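Periplasmic binding protein (Roseiflexus sp. RS-1, PDB 5GJ3) probably captures heme in the periplasm and passes it on for uptake, and is seen here holding two heme groups. Local coordinates at residues 9-14 with 65-70; 32-37 with 49-54. All blocks are in the same frame, centred on the assembly; numbering follows the deposited sequence.

Contact 1 (9-14 with 65-70); sequences VSLNGD and TLVIGD. With ZN (zinc ion), chain D.
The Asn12 amide lies stacked against the Asp70 carboxylate, their planes 29° apart and Asn12 CG 3.4 Å from Asp70 OD1, whereas the Asp14 and Asp70 side chains come from opposite directions, their carboxylate planes 72° apart. All three residues lie at or just past the C-terminal ends of the parallel strands 8-10 and 66-70, the usual binding-site edge of an open alpha/beta sheet. The strands are the central pair of a four-stranded parallel sheet. Their ladder runs through Val9 N to Leu66 O, Ile68 N to Val9 O and Leu11 N to Ile68 O at 2.8 Å. Asn12 continues the pairing with its side chain. CG stands beside the backbone N (chi1 -52°), which brings OD1 to Asp70 N at 2.8 Å, although the donor approaches from well above the carbonyl plane. Gly69 leaves room, since a CB there would collide with Leu11 CB and Asn12 OD1. Leu11 CG packs on Val67 CG1 at 3.6 Å, the two side chains crossing at about a right angle. Zinc draws the two aspartates together, binding Asp14 OD2 at 2.1 Å and Asp70 OD2 at 2.0 Å. Asp94 completes the protein ligands, and Lys104 bonds to Asp14 OD2, probably offsetting some negative charge. Ala72 N hydrogen-bonds to Asp70 OD1. The zinc-bound water lies within hydrogen-bonding distance of both Asp14 OD1 (3.1 Å) and Asp70 OD1 (3.0 Å).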
ATOM      1  N   VAL A   9     -15.169  10.038  -9.808  1.00 16.16           N
ATOM      2  CA  VAL A   9     -13.762  10.291  -9.941  1.00 16.50           C
ATOM      3  C   VAL A   9     -13.146   9.929  -8.588  1.00 17.23           C
ATOM      4  O   VAL A   9     -13.533  10.457  -7.529  1.00 14.20           O
ATOM      5  CB  VAL A   9     -13.403  11.732 -10.342  1.00 17.21           C
ATOM      6  CG1 VAL A   9     -11.857  11.862 -10.378  1.00 16.25           C
ATOM      7  CG2 VAL A   9     -13.968  12.073 -11.737  1.00 16.32           C
ATOM      8  N   SER A  10     -12.233   8.964  -8.634  1.00 17.17           N
ATOM      9  CA  SER A  10     -11.610   8.439  -7.431  1.00 18.93           C
ATOM     10  C   SER A  10     -10.177   9.012  -7.318  1.00 17.71           C
ATOM     11  O   SER A  10      -9.361   8.904  -8.267  1.00 17.26           O
ATOM     12  CB  SER A  10     -11.610   6.930  -7.490  1.00 17.62           C
ATOM     13  OG  SER A  10     -10.816   6.447  -6.418  1.00 20.17           O
ATOM     14  N   LEU A  11      -9.852   9.611  -6.177  1.00 15.99           N
ATOM     15  CA  LEU A  11      -8.587  10.338  -6.043  1.00 15.90           C
ATOM     16  C   LEU A  11      -7.328   9.503  -5.629  1.00 15.08           C
ATOM     17  O   LEU A  11      -6.201  10.015  -5.703  1.00 15.15           O
ATOM     18  CB  LEU A  11      -8.757  11.546  -5.074  1.00 13.83           C
ATOM     19  CG  LEU A  11      -9.928  12.489  -5.434  1.00 14.27           C
ATOM     20  CD1 LEU A  11      -9.968  13.570  -4.371  1.00 12.85           C
ATOM     21  CD2 LEU A  11      -9.684  13.110  -6.815  1.00 13.77           C
ATOM     22  N   ASN A  12      -7.529   8.278  -5.182  1.00 13.73           N
ATOM     23  CA  ASN A  12      -6.412   7.489  -4.657  1.00 15.71           C
ATOM     24  C   ASN A  12      -6.537   6.078  -5.149  1.00 17.38           C
ATOM     25  O   ASN A  12      -7.647   5.552  -5.256  1.00 17.08           O
ATOM     26  CB  ASN A  12      -6.362   7.477  -3.112  1.00 15.01           C
ATOM     27  CG  ASN A  12      -6.413   8.846  -2.546  1.00 15.12           C
ATOM     28  OD1 ASN A  12      -7.487   9.401  -2.311  1.00 18.14           O
ATOM     29  ND2 ASN A  12      -5.263   9.455  -2.415  1.00 15.89           N
ATOM     30  N   GLY A  13      -5.389   5.463  -5.458  1.00 17.48           N
ATOM     31  CA  GLY A  13      -5.389   4.057  -5.886  1.00 16.76           C
ATOM     32  C   GLY A  13      -6.086   3.050  -4.998  1.00 16.53           C
ATOM     33  O   GLY A  13      -6.754   2.157  -5.503  1.00 14.54           O
ATOM     34  N   ASP A  14      -5.952   3.176  -3.665  1.00 18.36           N
ATOM     35  CA  ASP A  14      -6.627   2.262  -2.746  1.00 17.83           C
ATOM     36  C   ASP A  14      -8.180   2.428  -2.647  1.00 18.80           C
ATOM     37  O   ASP A  14      -8.953   1.435  -2.538  1.00 16.81           O
ATOM     38  CB  ASP A  14      -5.968   2.318  -1.347  1.00 21.85           C
ATOM     39  CG  ASP A  14      -5.943   3.728  -0.720  1.00 23.52           C
ATOM     40  OD1 ASP A  14      -6.047   4.759  -1.442  1.00 25.26           O
ATOM     41  OD2 ASP A  14      -5.792   3.813   0.532  1.00 24.25           O
ATOM     42  N   THR A  65     -20.237  13.265 -10.797  1.00 18.84           N
ATOM     43  CA  THR A  65     -21.362  13.472  -9.876  1.00 18.36           C
ATOM     44  C   THR A  65     -20.784  13.309  -8.454  1.00 18.56           C
ATOM     45  O   THR A  65     -21.344  13.761  -7.452  1.00 18.11           O
ATOM     46  CB  THR A  65     -22.465  12.396 -10.065  1.00 19.47           C
ATOM     47  OG1 THR A  65     -21.917  11.097  -9.772  1.00 18.04           O
ATOM     48  CG2 THR A  65     -23.028  12.404 -11.498  1.00 18.71           C
ATOM     49  N   LEU A  66     -19.641  12.650  -8.356  1.00 17.38           N
ATOM     50  CA  LEU A  66     -19.048  12.434  -7.034  1.00 17.02           C
ATOM     51  C   LEU A  66     -17.520  12.301  -7.140  1.00 16.34           C
ATOM     52  O   LEU A  66     -16.996  11.542  -8.004  1.00 18.31           O
ATOM     53  CB  LEU A  66     -19.594  11.162  -6.385  1.00 17.79           C
ATOM     54  CG  LEU A  66     -18.987  10.611  -5.091  1.00 21.19           C
ATOM     55  CD1 LEU A  66     -19.279  11.535  -3.878  1.00 21.33           C
ATOM     56  CD2 LEU A  66     -19.543   9.194  -4.873  1.00 21.03           C
ATOM     57  N   VAL A  67     -16.834  12.942  -6.201  1.00 14.87           N
ATOM     58  CA  VAL A  67     -15.382  12.782  -6.090  1.00 13.50           C
ATOM     59  C   VAL A  67     -15.073  12.286  -4.716  1.00 15.33           C
ATOM     60  O   VAL A  67     -15.506  12.887  -3.728  1.00 16.17           O
ATOM     61  CB  VAL A  67     -14.654  14.134  -6.344  1.00 12.96           C
ATOM     62  CG1 VAL A  67     -13.146  14.027  -6.140  1.00 11.86           C
ATOM     63  CG2 VAL A  67     -14.982  14.665  -7.771  1.00 12.16           C
ATOM     64  N   ILE A  68     -14.324  11.181  -4.648  1.00 15.60           N
ATOM     65  CA  ILE A  68     -14.045  10.517  -3.426  1.00 17.84           C
ATOM     66  C   ILE A  68     -12.532  10.201  -3.298  1.00 17.85           C
ATOM     67  O   ILE A  68     -11.885   9.808  -4.279  1.00 14.98           O
ATOM     68  CB  ILE A  68     -14.967   9.270  -3.281  1.00 21.36           C
ATOM     69  CG1 ILE A  68     -14.855   8.633  -1.920  1.00 26.01           C
ATOM     70  CG2 ILE A  68     -14.690   8.141  -4.290  1.00 19.69           C
ATOM     71  CD1 ILE A  68     -15.943   7.570  -1.709  1.00 32.07           C
ATOM     72  N   GLY A  69     -11.985  10.352  -2.093  1.00 16.11           N
ATOM     73  CA  GLY A  69     -10.519  10.085  -1.884  1.00 15.46           C
ATOM     74  C   GLY A  69     -10.234   9.971  -0.389  1.00 16.80           C
ATOM     75  O   GLY A  69     -11.163   9.940   0.439  1.00 17.57           O
ATOM     76  N   ASP A  70      -8.969   9.865  -0.023  1.00 14.97           N
ATOM     77  CA  ASP A  70      -8.666   9.826   1.388  1.00 16.04           C
ATOM     78  C   ASP A  70      -7.583  10.858   1.630  1.00 16.61           C
ATOM     79  O   ASP A  70      -7.280  11.686   0.721  1.00 15.18           O
ATOM     80  CB  ASP A  70      -8.311   8.408   1.836  1.00 16.32           C
ATOM     81  CG  ASP A  70      -7.007   7.901   1.234  1.00 20.04           C
ATOM     82  OD1 ASP A  70      -6.104   8.680   0.838  1.00 20.84           O
ATOM     83  OD2 ASP A  70      -6.883   6.675   1.168  1.00 22.74           O
TER
HETATM   84 ZN    ZN D 403      -5.074   5.767   0.973  1.00 30.05          ZN
HETATM   85  O   HOH W   1      -3.985   6.811  -0.263  1.00 25.31           O

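Contact 2 (32-37 with 49-54); sequences DSSATY and GYQRRL. With HEM (protoporphyrin IX containing Fe), chain B.
Ser33 N, in the type I turn Asp32 to Ala35, donates at 3.0 Å to Gly49 O, just before the type I turn Tyr50 to Arg53. Asp32 organises its turn through OD2, which accepts from Ser34 N at 2.8 Å, from above the carboxylate plane, to make an Asx turn, and from Ser34 OG at 2.8 Å on its syn lone pair. Gln51 N adds a weak bond to Asp32 OD2 at 3.1 Å. With an alanine in place of Asp32, Ser34 N and OG would probably lose their shared acceptor and Gln51 N its weak bond, leaving the hydroxyl held mainly by Gly13 N. With chi1 at 177° the Tyr50 ring is carried to the heme, where OH binds iron at 1.9 Å. Heme C1A lies over one ring face, toward the rim, Gln51 CG over the other, and Ser33 CB and Ser34 CB stand at the edge. Gln51 NE2 donates to Tyr50 OH, in the Gln51 amide plane, while OE1 accepts from Asn12. Arg52 lays its guanidinium face over C3C, and Arg53 NH1 bonds both propionates, O2D at 2.8 Å and O2A at 3.0 Å. A tyrosine axial ligand with arginines over the porphyrin and at the propionates makes this one wall of the heme pocket. Loop 32-37 follows strand 28-31, Ala35 touching helix 13-21 and Thr36 helix 240-244; the weak hairpin 49-54 has backbone bonds to Gly74.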
ATOM      1  N   ASP A  32      -6.527   8.319 -10.506  1.00 20.90           N
ATOM      2  CA  ASP A  32      -5.184   8.876 -10.399  1.00 21.67           C
ATOM      3  C   ASP A  32      -4.126   7.830 -10.842  1.00 22.50           C
ATOM      4  O   ASP A  32      -4.438   6.619 -10.967  1.00 22.00           O
ATOM      5  CB  ASP A  32      -4.917   9.365  -8.961  1.00 22.38           C
ATOM      6  CG  ASP A  32      -4.292   8.259  -8.090  1.00 24.81           C
ATOM      7  OD1 ASP A  32      -5.037   7.351  -7.641  1.00 25.10           O
ATOM      8  OD2 ASP A  32      -3.044   8.297  -7.882  1.00 27.36           O
ATOM      9  N   SER A  33      -2.893   8.318 -11.093  1.00 24.40           N
ATOM     10  CA  SER A  33      -1.684   7.495 -11.470  1.00 27.93           C
ATOM     11  C   SER A  33      -1.413   6.277 -10.626  1.00 25.67           C
ATOM     12  O   SER A  33      -0.859   5.298 -11.115  1.00 27.88           O
ATOM     13  CB  SER A  33      -0.409   8.345 -11.336  1.00 28.10           C
ATOM     14  OG  SER A  33      -0.432   9.359 -12.278  1.00 41.16           O
ATOM     15  N   SER A  34      -1.729   6.334  -9.334  1.00 24.10           N
ATOM     16  CA  SER A  34      -1.437   5.187  -8.458  1.00 24.43           C
ATOM     17  C   SER A  34      -2.525   4.103  -8.538  1.00 23.84           C
ATOM     18  O   SER A  34      -2.460   3.099  -7.826  1.00 21.30           O
ATOM     19  CB  SER A  34      -1.257   5.641  -6.993  1.00 24.63           C
ATOM     20  OG  SER A  34      -2.535   5.974  -6.443  1.00 23.50           O
ATOM     21  N   ALA A  35      -3.563   4.310  -9.344  1.00 19.99           N
ATOM     22  CA  ALA A  35      -4.662   3.360  -9.366  1.00 21.13           C
ATOM     23  C   ALA A  35      -4.344   2.244 -10.355  1.00 24.25           C
ATOM     24  O   ALA A  35      -4.770   2.301 -11.509  1.00 22.87           O
ATOM     25  CB  ALA A  35      -6.017   4.039  -9.729  1.00 19.55           C
ATOM     26  N   THR A  36      -3.637   1.218  -9.884  1.00 23.53           N
ATOM     27  CA  THR A  36      -3.141   0.115 -10.758  1.00 23.92           C
ATOM     28  C   THR A  36      -3.931  -1.206 -10.519  1.00 25.07           C
ATOM     29  O   THR A  36      -3.510  -2.242 -11.018  1.00 26.29           O
ATOM     30  CB  THR A  36      -1.660  -0.167 -10.446  1.00 22.41           C
ATOM     31  OG1 THR A  36      -1.547  -0.275  -9.031  1.00 23.61           O
ATOM     32  CG2 THR A  36      -0.726   0.927 -10.915  1.00 22.26           C
ATOM     33  N   TYR A  37      -5.048  -1.181  -9.765  1.00 23.61           N
ATOM     34  CA  TYR A  37      -5.881  -2.383  -9.535  1.00 24.21           C
ATOM     35  C   TYR A  37      -7.410  -2.145  -9.561  1.00 25.93           C
ATOM     36  O   TYR A  37      -7.881  -1.296  -8.802  1.00 24.13           O
ATOM     37  CB  TYR A  37      -5.541  -3.027  -8.192  1.00 25.35           C
ATOM     38  CG  TYR A  37      -6.060  -4.452  -8.076  1.00 25.47           C
ATOM     39  CD1 TYR A  37      -5.295  -5.529  -8.537  1.00 24.76           C
ATOM     40  CD2 TYR A  37      -7.337  -4.720  -7.560  1.00 25.97           C
ATOM     41  CE1 TYR A  37      -5.788  -6.821  -8.453  1.00 25.39           C
ATOM     42  CE2 TYR A  37      -7.841  -6.026  -7.478  1.00 26.42           C
ATOM     43  CZ  TYR A  37      -7.031  -7.070  -7.923  1.00 26.54           C
ATOM     44  OH  TYR A  37      -7.451  -8.381  -7.817  1.00 30.88           O
ATOM     45  N   GLY A  49      -4.061  12.730 -12.824  1.00 19.38           N
ATOM     46  CA  GLY A  49      -2.784  13.193 -12.241  1.00 17.71           C
ATOM     47  C   GLY A  49      -2.417  12.245 -11.108  1.00 19.65           C
ATOM     48  O   GLY A  49      -3.167  11.306 -10.837  1.00 20.49           O
ATOM     49  N   TYR A  50      -1.275  12.465 -10.446  1.00 19.31           N
ATOM     50  CA  TYR A  50      -0.909  11.644  -9.266  1.00 19.57           C
ATOM     51  C   TYR A  50      -1.763  12.079  -8.010  1.00 16.77           C
ATOM     52  O   TYR A  50      -2.069  13.246  -7.863  1.00 17.49           O
ATOM     53  CB  TYR A  50       0.614  11.712  -8.994  1.00 18.95           C
ATOM     54  CG  TYR A  50       1.034  10.937  -7.747  1.00 17.41           C
ATOM     55  CD1 TYR A  50       0.788   9.574  -7.632  1.00 18.62           C
ATOM     56  CD2 TYR A  50       1.604  11.605  -6.663  1.00 19.71           C
ATOM     57  CE1 TYR A  50       1.096   8.873  -6.457  1.00 20.71           C
ATOM     58  CE2 TYR A  50       1.953  10.916  -5.478  1.00 21.15           C
ATOM     59  CZ  TYR A  50       1.688   9.557  -5.385  1.00 21.20           C
ATOM     60  OH  TYR A  50       2.007   8.888  -4.210  1.00 27.01           O
ATOM     61  N   GLN A  51      -2.127  11.133  -7.153  1.00 17.00           N
ATOM     62  CA  GLN A  51      -2.965  11.411  -5.939  1.00 18.10           C
ATOM     63  C   GLN A  51      -2.595  12.637  -5.104  1.00 18.16           C
ATOM     64  O   GLN A  51      -3.484  13.287  -4.571  1.00 18.47           O
ATOM     65  CB  GLN A  51      -3.085  10.164  -5.032  1.00 20.43           C
ATOM     66  CG  GLN A  51      -1.769   9.746  -4.324  1.00 21.80           C
ATOM     67  CD  GLN A  51      -1.871   8.358  -3.715  1.00 23.32           C
ATOM     68  OE1 GLN A  51      -2.973   7.895  -3.328  1.00 22.06           O
ATOM     69  NE2 GLN A  51      -0.731   7.672  -3.634  1.00 24.28           N
ATOM     70  N   ARG A  52      -1.299  12.973  -5.015  1.00 17.97           N
ATOM     71  CA  ARG A  52      -0.825  14.145  -4.241  1.00 19.19           C
ATOM     72  C   ARG A  52      -0.579  15.348  -5.122  1.00 19.42           C
ATOM     73  O   ARG A  52      -0.188  16.399  -4.644  1.00 19.92           O
ATOM     74  CB  ARG A  52       0.515  13.813  -3.551  1.00 22.75           C
ATOM     75  CG  ARG A  52       0.410  12.660  -2.550  1.00 24.41           C
ATOM     76  CD  ARG A  52       1.668  12.593  -1.676  1.00 28.51           C
ATOM     77  NE  ARG A  52       1.427  11.920  -0.391  1.00 33.11           N
ATOM     78  CZ  ARG A  52       1.095  10.630  -0.243  1.00 36.51           C
ATOM     79  NH1 ARG A  52       0.917   9.822  -1.294  1.00 34.80           N
ATOM     80  NH2 ARG A  52       0.923  10.130   0.971  1.00 35.12           N
ATOM     81  N   ARG A  53      -0.812  15.200  -6.422  1.00 20.05           N
ATOM     82  CA  ARG A  53      -0.551  16.297  -7.353  1.00 19.65           C
ATOM     83  C   ARG A  53      -1.706  16.323  -8.387  1.00 20.58           C
ATOM     84  O   ARG A  53      -1.499  16.320  -9.622  1.00 15.98           O
ATOM     85  CB  ARG A  53       0.889  16.109  -7.991  1.00 20.71           C
ATOM     86  CG  ARG A  53       1.624  17.436  -8.305  1.00 22.90           C
ATOM     87  CD  ARG A  53       3.093  17.282  -8.791  1.00 21.72           C
ATOM     88  NE  ARG A  53       3.118  16.626 -10.090  1.00 22.65           N
ATOM     89  CZ  ARG A  53       3.303  15.322 -10.261  1.00 23.66           C
ATOM     90  NH1 ARG A  53       3.468  14.535  -9.193  1.00 23.35           N
ATOM     91  NH2 ARG A  53       3.289  14.786 -11.496  1.00 26.45           N
ATOM     92  N   LEU A  54      -2.938  16.343  -7.863  1.00 16.88           N
ATOM     93  CA  LEU A  54      -4.115  16.172  -8.702  1.00 16.05           C
ATOM     94  C   LEU A  54      -4.417  17.379  -9.540  1.00 14.88           C
ATOM     95  O   LEU A  54      -4.304  18.484  -9.066  1.00 14.67           O
ATOM     96  CB  LEU A  54      -5.351  15.842  -7.804  1.00 13.97           C
ATOM     97  CG  LEU A  54      -5.226  14.453  -7.135  1.00 14.36           C
ATOM     98  CD1 LEU A  54      -6.152  14.463  -5.916  1.00 16.21           C
ATOM     99  CD2 LEU A  54      -5.580  13.299  -8.025  1.00 15.91           C
TER
HETATM  100  CHA HEM B 401       5.110   9.601  -6.393  0.75 21.71           C
HETATM  101  CHB HEM B 401       2.475   5.517  -6.172  0.75 22.03           C
HETATM  102  CHC HEM B 401       2.474   6.142  -1.320  0.75 24.95           C
HETATM  103  CHD HEM B 401       4.627  10.476  -1.685  0.75 25.50           C
HETATM  104  C1A HEM B 401       4.442   8.446  -6.718  0.75 21.29           C
HETATM  105  C2A HEM B 401       4.249   8.019  -8.052  0.75 22.85           C
HETATM  106  C3A HEM B 401       3.491   6.886  -8.041  0.75 23.01           C
HETATM  107  C4A HEM B 401       3.233   6.591  -6.662  0.75 23.90           C
HETATM  108  CMA HEM B 401       3.019   6.088  -9.260  0.75 22.55           C
HETATM  109  CAA HEM B 401       4.783   8.770  -9.264  0.75 21.92           C
HETATM  110  CBA HEM B 401       3.856   9.998  -9.462  0.75 20.88           C
HETATM  111  CGA HEM B 401       4.468  11.104 -10.288  0.75 22.86           C
HETATM  112  O1A HEM B 401       5.688  11.120 -10.474  0.75 22.55           O
HETATM  113  O2A HEM B 401       3.785  12.042 -10.770  0.75 23.55           O
HETATM  114  C1B HEM B 401       2.278   5.304  -4.789  0.75 23.55           C
HETATM  115  C2B HEM B 401       1.638   4.156  -4.209  0.75 23.41           C
HETATM  116  C3B HEM B 401       1.661   4.316  -2.844  0.75 25.26           C
HETATM  117  C4B HEM B 401       2.309   5.620  -2.607  0.75 25.79           C
HETATM  118  CMB HEM B 401       1.098   2.957  -4.955  0.75 22.61           C
HETATM  119  CAB HEM B 401       1.139   3.447  -1.756  0.75 25.68           C
HETATM  120  CBB HEM B 401       0.140   2.575  -1.995  0.75 27.88           C
HETATM  121  C1C HEM B 401       3.088   7.319  -0.967  0.75 26.45           C
HETATM  122  C2C HEM B 401       3.408   7.718   0.348  0.75 28.75           C
HETATM  123  C3C HEM B 401       4.032   8.974   0.242  0.75 29.09           C
HETATM  124  C4C HEM B 401       4.102   9.301  -1.158  0.75 26.91           C
HETATM  125  CMC HEM B 401       3.085   6.901   1.592  0.75 28.52           C
HETATM  126  CAC HEM B 401       4.544   9.855   1.331  0.75 33.25           C
HETATM  127  CBC HEM B 401       4.558   9.485   2.613  0.75 38.33           C
HETATM  128  C1D HEM B 401       4.947  10.520  -3.038  0.75 23.45           C
HETATM  129  C2D HEM B 401       5.701  11.672  -3.578  0.75 22.96           C
HETATM  130  C3D HEM B 401       5.842  11.437  -4.883  0.75 21.84           C
HETATM  131  C4D HEM B 401       5.168  10.144  -5.127  0.75 22.18           C
HETATM  132  CMD HEM B 401       6.231  12.873  -2.799  0.75 22.37           C
HETATM  133  CAD HEM B 401       6.521  12.335  -5.907  0.75 22.62           C
HETATM  134  CBD HEM B 401       5.336  13.013  -6.700  0.75 25.12           C
HETATM  135  CGD HEM B 401       4.771  14.298  -6.108  0.75 26.33           C
HETATM  136  O1D HEM B 401       5.457  14.999  -5.328  0.75 26.73           O
HETATM  137  O2D HEM B 401       3.622  14.737  -6.403  0.75 26.17           O
HETATM  138  NA  HEM B 401       3.761   7.622  -5.889  0.75 22.03           N
HETATM  139  NB  HEM B 401       2.599   6.148  -3.806  0.75 24.30           N
HETATM  140  NC  HEM B 401       3.495   8.279  -1.858  0.75 27.38           N
HETATM  141  ND  HEM B 401       4.591   9.623  -4.012  0.75 22.97           N
HETATM  142 FE   HEM B 401       3.605   7.963  -3.924  0.75 23.22          FE

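Both contacts are largely buried and lie in the same part of the protein, their centres about 10 Å apart, with contact 2 nested inside the chain loop that contact 1 closes. Contact 1 is a regular parallel strand pair with an apolar middle and an acidic metal site at one end. Contact 2 instead joins turns and weakly bonded strands at the heme pocket, where a phenolic oxygen and arginines take the place of clustered carboxylates; Ser33 and Gly49 are partly exposed, and Arg53, which serves the heme rather than the contact, is exposed. Probable hydrogen bonds from Asn12 to Gln51 and from Gly13 to Ser34 connect them, which suggests that the zinc and heme surroundings are coupled.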